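Local structure of DUF411 domain-containing protein (6WIS) at residues A[19-22]-A[23-26]; A[36-39]-A[40-44]; A[46-49]-A[50-53]; A[67-70]-A[71-74]. The protein probably contributes to bacterial copper resistance by binding copper in a cysteine-bridged cluster of four copper ions. All blocks are in the same frame, centred on the assembly; numbering follows the deposited sequence.

Overall arrangement
The four contacts illustrate how local packing along a chain takes on the character of its place in the fold. Contacts 1 and 4, about 10 Å apart between centres, are partly buried and touch each other: helix 14-24 and helix 70-77 meet there through apolar side chains, and each contact also sends a histidine to a metal, zinc in one and copper in the other. Contacts 2 and 3 lie at the surface. They share helix 38-45, which contact 2 opens with a capped first turn and contact 3 leaves through a glycine. Backbone and polar bonds dominate contact 2, whereas contact 3 combines a tight turn with proline-selenomethionine packing.

Contact 1 of 4, residues A[19-22]-A[23-26]; sequences WIKH and LEAN. With ZN (zinc ion), chain J; ZN (zinc ion), chain M.
Three consecutive backbone bonds of a regular alpha-helix tie 19-22 to 23-26: Leu-23 N to Trp-19 O, Glu-24 N to Ile-20 O and Ala-25 N to Lys-21 O, the middle one 2.9 Å long. On the inner side of this turn Leu-23 lays one methyl over a face of the Trp-19 indole. Its CD1 stands 3.6 Å from the centroid of the Trp-19 six-membered ring and 11° off the ring normal, a CH-pi contact with CH2 and CZ2 nearest. The tryptophan reaches this place because its CG is anti to the backbone N (chi1 -180°), which carries the indole forward along the helix beneath the leucine. The polar flank behaves differently. Glu-24, extended beyond CG, passes close to the Ile-20 carbonyl and puts OE2 2.5 Å from one zinc ion. His-22 binds a second zinc through NE2 at 2.0 Å, a site completed in part by Asp-18 and Glu-98. One turn on, Asn-26 ND2 donates to His-22 O from above the carbonyl plane, though the modelled 2.5 Å is short enough to be doubtful. The helix is the crossover of the beta-alpha-beta unit formed with strands 4-9 and 29-34. Leu-23 packs on Ile-5 and Val-30 of those strands and on Ile-73 of helix 70-77, while Trp-19 stacks with His-55 and gives its NE1 hydrogen to Val-68 O.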
ATOM      1  N   TRP A  19      -2.898  -3.575  -9.139  1.00 22.14           N
ATOM      2  CA  TRP A  19      -2.953  -3.845  -7.700  1.00 24.46           C
ATOM      3  C   TRP A  19      -4.394  -3.818  -7.178  1.00 23.72           C
ATOM      4  O   TRP A  19      -4.800  -4.685  -6.392  1.00 24.17           O
ATOM      5  CB  TRP A  19      -2.088  -2.825  -6.973  1.00 22.38           C
ATOM      6  CG  TRP A  19      -2.014  -2.947  -5.510  1.00 21.74           C
ATOM      7  CD1 TRP A  19      -1.321  -3.884  -4.800  1.00 22.55           C
ATOM      8  CD2 TRP A  19      -2.616  -2.068  -4.547  1.00 22.94           C
ATOM      9  NE1 TRP A  19      -1.458  -3.640  -3.438  1.00 22.64           N
ATOM     10  CE2 TRP A  19      -2.232  -2.520  -3.265  1.00 23.00           C
ATOM     11  CE3 TRP A  19      -3.427  -0.925  -4.647  1.00 25.71           C
ATOM     12  CZ2 TRP A  19      -2.632  -1.869  -2.092  1.00 24.54           C
ATOM     13  CZ3 TRP A  19      -3.827  -0.275  -3.472  1.00 20.83           C
ATOM     14  CH2 TRP A  19      -3.440  -0.753  -2.216  1.00 22.07           C
ATOM     15  N   ILE A  20      -5.188  -2.842  -7.626  1.00 23.43           N
ATOM     16  CA  ILE A  20      -6.597  -2.801  -7.244  1.00 26.90           C
ATOM     17  C   ILE A  20      -7.302  -4.095  -7.662  1.00 32.26           C
ATOM     18  O   ILE A  20      -8.125  -4.641  -6.914  1.00 29.55           O
ATOM     19  CB  ILE A  20      -7.257  -1.550  -7.847  1.00 28.91           C
ATOM     20  CG1 ILE A  20      -6.747  -0.303  -7.116  1.00 26.18           C
ATOM     21  CG2 ILE A  20      -8.778  -1.668  -7.832  1.00 29.55           C
ATOM     22  CD1 ILE A  20      -7.223   1.025  -7.735  1.00 26.53           C
ATOM     23  N   LYS A  21      -6.955  -4.637  -8.836  1.00 29.02           N
ATOM     24  CA  LYS A  21      -7.628  -5.857  -9.285  1.00 32.23           C
ATOM     25  C   LYS A  21      -7.231  -7.059  -8.439  1.00 28.40           C
ATOM     26  O   LYS A  21      -8.072  -7.910  -8.157  1.00 31.50           O
ATOM     27  CB  LYS A  21      -7.359  -6.091 -10.780  1.00 31.21           C
ATOM     28  CG  LYS A  21      -8.192  -5.154 -11.665  1.00 36.29           C
ATOM     29  CD  LYS A  21      -7.900  -5.265 -13.161  1.00 43.86           C
ATOM     30  CE  LYS A  21      -8.361  -6.607 -13.715  1.00 63.35           C
ATOM     31  NZ  LYS A  21      -8.318  -6.689 -15.210  1.00 66.84           N
ATOM     32  N   HIS A  22      -5.977  -7.114  -7.973  1.00 26.67           N
ATOM     33  CA  HIS A  22      -5.554  -8.163  -7.044  1.00 31.18           C
ATOM     34  C   HIS A  22      -6.280  -8.062  -5.705  1.00 33.07           C
ATOM     35  O   HIS A  22      -6.618  -9.089  -5.093  1.00 31.83           O
ATOM     36  CB  HIS A  22      -4.034  -8.088  -6.811  1.00 30.27           C
ATOM     37  CG  HIS A  22      -3.211  -8.554  -7.971  1.00 32.49           C
ATOM     38  ND1 HIS A  22      -2.487  -9.725  -7.944  1.00 39.05           N
ATOM     39  CD2 HIS A  22      -2.982  -8.001  -9.186  1.00 29.63           C
ATOM     40  CE1 HIS A  22      -1.847  -9.874  -9.088  1.00 37.73           C
ATOM     41  NE2 HIS A  22      -2.135  -8.846  -9.862  1.00 35.72           N
ATOM     42  N   LEU A  23      -6.487  -6.839  -5.206  1.00 28.52           N
ATOM     43  CA  LEU A  23      -7.247  -6.668  -3.970  1.00 30.25           C
ATOM     44  C   LEU A  23      -8.679  -7.146  -4.140  1.00 28.52           C
ATOM     45  O   LEU A  23      -9.215  -7.846  -3.275  1.00 29.74           O
ATOM     46  CB  LEU A  23      -7.235  -5.199  -3.515  1.00 26.19           C
ATOM     47  CG  LEU A  23      -5.881  -4.589  -3.137  1.00 28.12           C
ATOM     48  CD1 LEU A  23      -6.079  -3.189  -2.597  1.00 30.86           C
ATOM     49  CD2 LEU A  23      -5.155  -5.452  -2.119  1.00 27.15           C
ATOM     50  N   GLU A  24      -9.323  -6.742  -5.238  1.00 27.90           N
ATOM     51  CA  GLU A  24     -10.695  -7.163  -5.513  1.00 33.95           C
ATOM     52  C   GLU A  24     -10.809  -8.680  -5.574  1.00 38.52           C
ATOM     53  O   GLU A  24     -11.747  -9.264  -5.014  1.00 40.05           O
ATOM     54  CB  GLU A  24     -11.175  -6.540  -6.824  1.00 32.53           C
ATOM     55  CG  GLU A  24     -11.285  -5.047  -6.757  1.00 31.70           C
ATOM     56  CD  GLU A  24     -11.793  -4.458  -8.047  1.00 37.78           C
ATOM     57  OE1 GLU A  24     -11.462  -4.993  -9.129  1.00 41.14           O
ATOM     58  OE2 GLU A  24     -12.528  -3.454  -7.975  1.00 46.10           O
ATOM     59  N   ALA A  25      -9.879  -9.333  -6.280  1.00 32.97           N
ATOM     60  CA  ALA A  25      -9.818 -10.790  -6.303  1.00 39.45           C
ATOM     61  C   ALA A  25      -9.535 -11.379  -4.932  1.00 39.38           C
ATOM     62  O   ALA A  25      -9.711 -12.586  -4.745  1.00 35.19           O
ATOM     63  CB  ALA A  25      -8.750 -11.276  -7.293  1.00 32.77           C
ATOM     64  N   ASN A  26      -9.090 -10.575  -3.974  1.00 34.07           N
ATOM     65  CA  ASN A  26      -8.915 -11.047  -2.610  1.00 33.39           C
ATOM     66  C   ASN A  26     -10.089 -10.678  -1.709  1.00 37.89           C
ATOM     67  O   ASN A  26     -10.015 -10.881  -0.492  1.00 41.42           O
ATOM     68  CB  ASN A  26      -7.601 -10.519  -2.035  1.00 36.80           C
ATOM     69  CG  ASN A  26      -6.419 -11.336  -2.483  1.00 44.79           C
ATOM     70  OD1 ASN A  26      -6.140 -12.384  -1.904  1.00 43.25           O
ATOM     71  ND2 ASN A  26      -5.728 -10.882  -3.537  1.00 39.20           N
TER
HETATM   72 ZN    ZN J 208      -1.508  -8.397 -11.731  1.00 31.00          ZN
HETATM   73 ZN    ZN M 211     -12.323  -2.588 -10.341  1.00 90.94          ZN

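Contact 2 of 4, residues A[36-39]-A[40-44]; sequences ADMS and AVKSR
Met-38, present as selenomethionine, and Lys-42 meet one turn apart, where CG of Met-38 comes within 3.5 Å of Lys-42 CE, a tight carbon pair. The lysine bends at its last torsion (chi4 -53°), which brings NZ to 3.5 Å from Met-38 SE. Beneath them Lys-42 N bonds to Met-38 O. On another side of the helix Ser-39 O is gripped twice: Ser-43 N donates at 2.9 Å and Ser-43 OG at 3.1 Å, reaching Ser-39 O from opposite faces of its carbonyl plane, an example of a serine hydroxyl turned back onto its own helix. The first turn is closed by Asp-37, the N-cap of helix 38-45. Its OD1 accepts a weak bond of 3.3 Å from Ala-40 N while the carboxylate also lies against Ala-40 CB, and its own carbonyl O takes the hydrogen of Val-41 N. Further out, the lysine ammonium is fixed by a salt bridge to Glu-65 and a hydrogen bond to Thr-56 OG1, and its chain leans on Val-47. Behind the cap, Asp-37 N donates to Glu-35 OE2, and Glu-35 is itself a zinc ligand with His-8 and His-33.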
ATOM      1  N   ALA A  36      -5.433  14.451  -7.387  1.00 32.03           N
ATOM      2  CA  ALA A  36      -5.017  15.799  -7.779  1.00 29.85           C
ATOM      3  C   ALA A  36      -3.898  16.351  -6.906  1.00 41.38           C
ATOM      4  O   ALA A  36      -3.064  17.112  -7.401  1.00 34.07           O
ATOM      5  CB  ALA A  36      -6.204  16.767  -7.732  1.00 35.79           C
ATOM      6  N   ASP A  37      -3.846  15.994  -5.595  1.00 37.41           N
ATOM      7  CA  ASP A  37      -2.830  16.566  -4.695  1.00 40.12           C
ATOM      8  C   ASP A  37      -2.261  15.439  -3.833  1.00 37.52           C
ATOM      9  O   ASP A  37      -2.666  15.236  -2.681  1.00 33.78           O
ATOM     10  CB  ASP A  37      -3.395  17.696  -3.839  1.00 41.49           C
ATOM     11  CG  ASP A  37      -2.304  18.666  -3.354  1.00 49.24           C
ATOM     12  OD1 ASP A  37      -1.129  18.245  -3.155  1.00 42.51           O
ATOM     13  OD2 ASP A  37      -2.632  19.859  -3.182  1.00 55.67           O
HETATM   14  N   MSE A  38      -1.291  14.730  -4.394  1.00 33.75           N
HETATM   15  CA  MSE A  38      -0.774  13.537  -3.752  1.00 40.80           C
HETATM   16  C   MSE A  38       0.144  13.882  -2.570  1.00 37.87           C
HETATM   17  O   MSE A  38       0.162  13.155  -1.574  1.00 33.47           O
HETATM   18  CB  MSE A  38      -0.041  12.652  -4.764  1.00 30.51           C
HETATM   19  CG  MSE A  38       0.437  11.350  -4.140  1.00 29.77           C
HETATM   20 SE   MSE A  38      -1.104  10.201  -3.661  0.66 33.66          SE
HETATM   21  CE  MSE A  38      -1.276   9.314  -5.369  1.00 26.45           C
ATOM     22  N   SER A  39       0.895  14.986  -2.682  1.00 32.06           N
ATOM     23  CA  SER A  39       1.666  15.482  -1.539  1.00 39.01           C
ATOM     24  C   SER A  39       0.784  15.713  -0.316  1.00 29.87           C
ATOM     25  O   SER A  39       1.131  15.307   0.802  1.00 33.02           O
ATOM     26  CB  SER A  39       2.392  16.776  -1.913  1.00 37.05           C
ATOM     27  OG  SER A  39       3.622  16.463  -2.528  1.00 56.09           O
ATOM     28  N   ALA A  40      -0.349  16.391  -0.504  1.00 30.53           N
ATOM     29  CA  ALA A  40      -1.278  16.603   0.605  1.00 31.79           C
ATOM     30  C   ALA A  40      -1.789  15.277   1.157  1.00 35.42           C
ATOM     31  O   ALA A  40      -1.902  15.105   2.378  1.00 31.88           O
ATOM     32  CB  ALA A  40      -2.460  17.466   0.159  1.00 30.17           C
ATOM     33  N   VAL A  41      -2.124  14.331   0.270  1.00 31.50           N
ATOM     34  CA  VAL A  41      -2.689  13.067   0.735  1.00 32.52           C
ATOM     35  C   VAL A  41      -1.667  12.331   1.591  1.00 28.57           C
ATOM     36  O   VAL A  41      -1.964  11.881   2.699  1.00 28.69           O
ATOM     37  CB  VAL A  41      -3.158  12.201  -0.452  1.00 33.93           C
ATOM     38  CG1 VAL A  41      -3.519  10.799   0.046  1.00 30.28           C
ATOM     39  CG2 VAL A  41      -4.357  12.833  -1.154  1.00 29.50           C
ATOM     40  N   LYS A  42      -0.432  12.246   1.109  1.00 28.77           N
ATOM     41  CA  LYS A  42       0.559  11.457   1.817  1.00 29.20           C
ATOM     42  C   LYS A  42       0.969  12.139   3.114  1.00 34.82           C
ATOM     43  O   LYS A  42       1.096  11.481   4.159  1.00 28.82           O
ATOM     44  CB  LYS A  42       1.777  11.218   0.922  1.00 31.44           C
ATOM     45  CG  LYS A  42       1.543  10.204  -0.222  1.00 28.39           C
ATOM     46  CD  LYS A  42       2.888   9.844  -0.858  1.00 28.25           C
ATOM     47  CE  LYS A  42       2.703   9.463  -2.325  1.00 29.81           C
ATOM     48  NZ  LYS A  42       1.657   8.391  -2.487  1.00 31.43           N
ATOM     49  N   SER A  43       1.161  13.462   3.075  1.00 27.54           N
ATOM     50  CA  SER A  43       1.602  14.149   4.286  1.00 35.85           C
ATOM     51  C   SER A  43       0.506  14.175   5.341  1.00 31.63           C
ATOM     52  O   SER A  43       0.802  14.077   6.531  1.00 39.48           O
ATOM     53  CB  SER A  43       2.066  15.568   3.967  1.00 37.01           C
ATOM     54  OG  SER A  43       0.952  16.391   3.739  1.00 49.48           O
ATOM     55  N   ARG A  44      -0.763  14.258   4.938  1.00 31.06           N
ATOM     56  CA  ARG A  44      -1.819  14.229   5.943  1.00 33.79           C
ATOM     57  C   ARG A  44      -1.946  12.859   6.594  1.00 39.91           C
ATOM     58  O   ARG A  44      -2.316  12.767   7.769  1.00 33.99           O
ATOM     59  CB  ARG A  44      -3.143  14.656   5.329  1.00 37.13           C
ATOM     60  CG  ARG A  44      -3.221  16.167   5.153  1.00 34.38           C
ATOM     61  CD  ARG A  44      -4.434  16.587   4.338  1.00 39.14           C
ATOM     62  NE  ARG A  44      -4.299  17.982   3.915  1.00 41.45           N
ATOM     63  CZ  ARG A  44      -5.286  18.716   3.414  1.00 37.68           C
ATOM     64  NH1 ARG A  44      -6.496  18.207   3.271  1.00 46.09           N
ATOM     65  NH2 ARG A  44      -5.054  19.963   3.059  1.00 43.31           N
TER

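Contact 3 of 4, residues A[46-49]-A[50-53]; sequences GVPY and SMGS
Pro-48 and Met-51, the latter a selenomethionine, are the two ends of a beta turn with Tyr-49 and Ser-50 at its corners, set in the loop that joins helix 38-45 to strand 55-59. The bond that closes it runs 2.8 Å from Met-51 N to Pro-48 O; it is bent, with an N-H...O angle of 145°, and the donor stands above the carbonyl plane. Just ahead of the turn, Gly-46 ends helix 38-45 as the C-prime residue of a Schellman motif, its positive phi letting Val-47 N reach back to Lys-42 O and its own N to Ser-43 O. The Met-51 side chain packs back on the proline at the start of the turn. Its CB starts 3.3 Å from Pro-48 O and 4.0 Å from Pro-48 CB. With chi2 at 178° the chain stays straight from CA through CG to the selenium, carrying SE across the CG-CD side of the pyrrolidine ring. There SE rests 3.8 Å from Pro-48 CG. The side chain bends only at its last torsion, leading to the methyl CE. Beyond the two segments it packs on Val-109 and Leu-111 of strand 106-111, and Pro-48 touches the same Leu-111. Val-47, by contrast, turns to Phe-63 and Glu-65 of strand 62-65, and its CG1 methyl lies 4.1 Å from Met-51 O.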
ATOM      1  N   GLY A  46       0.602  10.859   7.074  1.00 32.97           N
ATOM      2  CA  GLY A  46       1.830  10.553   7.768  1.00 32.93           C
ATOM      3  C   GLY A  46       2.744   9.587   7.051  1.00 33.53           C
ATOM      4  O   GLY A  46       3.556   8.919   7.698  1.00 30.91           O
ATOM      5  N   VAL A  47       2.652   9.495   5.727  1.00 27.24           N
ATOM      6  CA  VAL A  47       3.568   8.628   4.991  1.00 30.68           C
ATOM      7  C   VAL A  47       4.943   9.280   4.996  1.00 34.23           C
ATOM      8  O   VAL A  47       5.075  10.411   4.510  1.00 32.24           O
ATOM      9  CB  VAL A  47       3.100   8.394   3.548  1.00 26.07           C
ATOM     10  CG1 VAL A  47       4.116   7.486   2.811  1.00 26.18           C
ATOM     11  CG2 VAL A  47       1.657   7.837   3.517  1.00 22.40           C
ATOM     12  N   PRO A  48       5.987   8.611   5.488  1.00 36.50           N
ATOM     13  CA  PRO A  48       7.313   9.242   5.519  1.00 31.56           C
ATOM     14  C   PRO A  48       7.830   9.552   4.126  1.00 34.68           C
ATOM     15  O   PRO A  48       7.666   8.773   3.179  1.00 32.44           O
ATOM     16  CB  PRO A  48       8.197   8.193   6.211  1.00 34.51           C
ATOM     17  CG  PRO A  48       7.218   7.311   6.955  1.00 39.23           C
ATOM     18  CD  PRO A  48       6.037   7.243   6.025  1.00 33.37           C
ATOM     19  N   TYR A  49       8.507  10.687   4.042  1.00 35.30           N
ATOM     20  CA  TYR A  49       9.072  11.271   2.840  1.00 37.25           C
ATOM     21  C   TYR A  49       9.589  10.245   1.829  1.00 47.31           C
ATOM     22  O   TYR A  49       9.025  10.114   0.734  1.00 53.08           O
ATOM     23  CB  TYR A  49      10.171  12.250   3.290  1.00 42.16           C
ATOM     24  CG  TYR A  49      10.816  13.049   2.195  1.00 40.07           C
ATOM     25  CD1 TYR A  49      10.054  13.817   1.321  1.00 46.08           C
ATOM     26  CD2 TYR A  49      12.197  13.061   2.049  1.00 46.84           C
ATOM     27  CE1 TYR A  49      10.651  14.561   0.306  1.00 38.31           C
ATOM     28  CE2 TYR A  49      12.803  13.800   1.045  1.00 47.73           C
ATOM     29  CZ  TYR A  49      12.030  14.546   0.180  1.00 38.59           C
ATOM     30  OH  TYR A  49      12.639  15.273  -0.814  1.00 48.25           O
ATOM     31  N   SER A  50      10.636   9.491   2.174  1.00 44.56           N
ATOM     32  CA  SER A  50      11.218   8.547   1.222  1.00 42.17           C
ATOM     33  C   SER A  50      10.626   7.148   1.347  1.00 47.22           C
ATOM     34  O   SER A  50      11.313   6.147   1.078  1.00 41.84           O
ATOM     35  CB  SER A  50      12.738   8.496   1.380  1.00 43.54           C
ATOM     36  OG  SER A  50      13.077   7.579   2.414  1.00 60.62           O
HETATM   37  N   MSE A  51       9.359   7.088   1.708  1.00 41.02           N
HETATM   38  CA  MSE A  51       8.676   5.786   1.779  1.00 37.92           C
HETATM   39  C   MSE A  51       7.489   5.843   0.823  1.00 32.74           C
HETATM   40  O   MSE A  51       6.716   4.931   0.837  1.00 29.80           O
HETATM   41  CB  MSE A  51       8.223   5.511   3.205  1.00 37.20           C
HETATM   42  CG  MSE A  51       8.920   4.330   3.807  1.00 53.77           C
HETATM   43 SE   MSE A  51       8.431   3.988   5.641  0.62 54.17          SE
HETATM   44  CE  MSE A  51      10.112   3.806   6.586  1.00 34.95           C
ATOM     45  N   GLY A  52       7.400   6.911   0.033  1.00 30.23           N
ATOM     46  CA  GLY A  52       6.291   7.071  -0.882  1.00 27.82           C
ATOM     47  C   GLY A  52       6.345   6.101  -2.048  1.00 28.76           C
ATOM     48  O   GLY A  52       7.377   5.531  -2.404  1.00 30.14           O
ATOM     49  N   SER A  53       5.191   5.927  -2.678  1.00 27.79           N
ATOM     50  CA  SER A  53       5.065   5.022  -3.803  1.00 25.68           C
ATOM     51  C   SER A  53       4.119   5.700  -4.779  1.00 26.90           C
ATOM     52  O   SER A  53       3.923   6.919  -4.723  1.00 27.76           O
ATOM     53  CB  SER A  53       4.606   3.636  -3.310  1.00 26.83           C
ATOM     54  OG  SER A  53       4.612   2.669  -4.341  1.00 25.40           O
TER

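Contact 4 of 4, residues A[67-70]-A[71-74]; sequences HVPA and ADIL. With CU (copper (II) ion), chain D.
Pro-69 O and the amides of Asp-72 and Ile-73 make the hydrogen bonds that start helix 70-77, with Pro-69 as its N-cap. Ile-73 N donates in the carbonyl plane at 3.1 Å from Pro-69 O, whereas the bond from Asp-72 N to the same oxygen is weak. Leu-74 N to Ala-70 O continues the pattern, also in the carbonyl plane. Apolar packing comes from Val-68, which stands just before the cap and faces the first turn. Its CG1, anti to the backbone N (chi1 -178°), projects toward the helix and settles 3.8 Å from Ile-73 CG1 and 3.9 Å from Asp-72 CB. A third kind of contact sets the proline ring beside a carboxylate: Asp-72 OD2 is 3.4 Å from Pro-69 CD and also near CG and CB, and that oxygen is hydrogen-bonded to Tyr-123 OH. Metal binding belongs to the other end of the stretch, where His-67 NE2 holds copper at 2.1 Å together with Cys-15 and Cys-54. Its ND1 is bonded to Pro-95 O, which restrains rotation of the imidazole at the copper cluster. The stretch thus leads from the copper site into the helix, with Val-68, Pro-69 and Asp-72 lying against Val-108 of strand 106-111, while Ala-70 touches Leu-23 and Ile-73 touches Trp-19, both of helix 14-24.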
ATOM      1  N   HIS A  67       2.569  -1.136  -3.276  1.00 22.68           N
ATOM      2  CA  HIS A  67       2.118  -2.465  -3.694  1.00 24.77           C
ATOM      3  C   HIS A  67       2.212  -3.483  -2.549  1.00 26.35           C
ATOM      4  O   HIS A  67       2.903  -4.497  -2.630  1.00 23.94           O
ATOM      5  CB  HIS A  67       2.918  -2.881  -4.924  1.00 24.47           C
ATOM      6  CG  HIS A  67       2.567  -2.084  -6.146  1.00 22.94           C
ATOM      7  ND1 HIS A  67       1.609  -2.493  -7.048  1.00 24.55           N
ATOM      8  CD2 HIS A  67       2.995  -0.876  -6.578  1.00 20.60           C
ATOM      9  CE1 HIS A  67       1.467  -1.578  -7.989  1.00 26.88           C
ATOM     10  NE2 HIS A  67       2.293  -0.581  -7.728  1.00 21.12           N
ATOM     11  N   VAL A  68       1.476  -3.195  -1.473  1.00 27.18           N
ATOM     12  CA  VAL A  68       1.406  -4.102  -0.311  1.00 23.12           C
ATOM     13  C   VAL A  68       0.535  -5.306  -0.658  1.00 24.03           C
ATOM     14  O   VAL A  68      -0.602  -5.124  -1.132  1.00 23.51           O
ATOM     15  CB  VAL A  68       0.834  -3.373   0.906  1.00 24.89           C
ATOM     16  CG1 VAL A  68       0.818  -4.329   2.118  1.00 19.92           C
ATOM     17  CG2 VAL A  68       1.628  -2.067   1.241  1.00 23.99           C
ATOM     18  N   PRO A  69       0.995  -6.536  -0.433  1.00 22.93           N
ATOM     19  CA  PRO A  69       0.136  -7.698  -0.696  1.00 23.45           C
ATOM     20  C   PRO A  69      -1.080  -7.712   0.223  1.00 26.12           C
ATOM     21  O   PRO A  69      -1.021  -7.261   1.369  1.00 20.48           O
ATOM     22  CB  PRO A  69       1.063  -8.891  -0.409  1.00 25.23           C
ATOM     23  CG  PRO A  69       2.459  -8.335  -0.705  1.00 28.18           C
ATOM     24  CD  PRO A  69       2.384  -6.935  -0.131  1.00 24.65           C
ATOM     25  N   ALA A  70      -2.177  -8.286  -0.285  1.00 25.58           N
ATOM     26  CA  ALA A  70      -3.430  -8.340   0.469  1.00 25.37           C
ATOM     27  C   ALA A  70      -3.244  -8.947   1.859  1.00 29.98           C
ATOM     28  O   ALA A  70      -3.765  -8.420   2.849  1.00 28.82           O
ATOM     29  CB  ALA A  70      -4.479  -9.126  -0.322  1.00 26.49           C
ATOM     30  N   ALA A  71      -2.507 -10.061   1.951  1.00 26.36           N
ATOM     31  CA  ALA A  71      -2.313 -10.734   3.240  1.00 30.45           C
ATOM     32  C   ALA A  71      -1.603  -9.847   4.258  1.00 28.79           C
ATOM     33  O   ALA A  71      -1.870  -9.938   5.464  1.00 27.86           O
ATOM     34  CB  ALA A  71      -1.522 -12.036   3.061  1.00 33.28           C
ATOM     35  N   ASP A  72      -0.721  -8.966   3.803  1.00 26.32           N
ATOM     36  CA  ASP A  72      -0.052  -8.075   4.742  1.00 29.95           C
ATOM     37  C   ASP A  72      -0.917  -6.891   5.122  1.00 24.80           C
ATOM     38  O   ASP A  72      -0.709  -6.326   6.197  1.00 28.26           O
ATOM     39  CB  ASP A  72       1.284  -7.606   4.157  1.00 26.79           C
ATOM     40  CG  ASP A  72       2.188  -8.774   3.805  1.00 32.59           C
ATOM     41  OD1 ASP A  72       2.252  -9.714   4.618  1.00 32.30           O
ATOM     42  OD2 ASP A  72       2.825  -8.781   2.723  1.00 32.91           O
ATOM     43  N   ILE A  73      -1.881  -6.517   4.276  1.00 22.07           N
ATOM     44  CA  ILE A  73      -2.872  -5.527   4.683  1.00 23.68           C
ATOM     45  C   ILE A  73      -3.712  -6.076   5.832  1.00 26.77           C
ATOM     46  O   ILE A  73      -4.009  -5.357   6.796  1.00 27.83           O
ATOM     47  CB  ILE A  73      -3.752  -5.100   3.492  1.00 24.97           C
ATOM     48  CG1 ILE A  73      -2.929  -4.367   2.414  1.00 25.27           C
ATOM     49  CG2 ILE A  73      -4.852  -4.148   3.957  1.00 25.22           C
ATOM     50  CD1 ILE A  73      -3.808  -3.989   1.134  1.00 24.41           C
ATOM     51  N   LEU A  74      -4.058  -7.371   5.780  1.00 26.87           N
ATOM     52  CA  LEU A  74      -4.782  -7.986   6.898  1.00 31.89           C
ATOM     53  C   LEU A  74      -3.948  -7.960   8.185  1.00 36.43           C
ATOM     54  O   LEU A  74      -4.484  -7.689   9.267  1.00 35.61           O
ATOM     55  CB  LEU A  74      -5.206  -9.428   6.553  1.00 24.40           C
ATOM     56  CG  LEU A  74      -6.068  -9.691   5.300  1.00 30.97           C
ATOM     57  CD1 LEU A  74      -6.352 -11.207   5.094  1.00 32.80           C
ATOM     58  CD2 LEU A  74      -7.388  -8.884   5.283  1.00 31.03           C
TER
HETATM   59 CU    CU D 202       2.397   1.103  -8.991  1.00 26.31          CU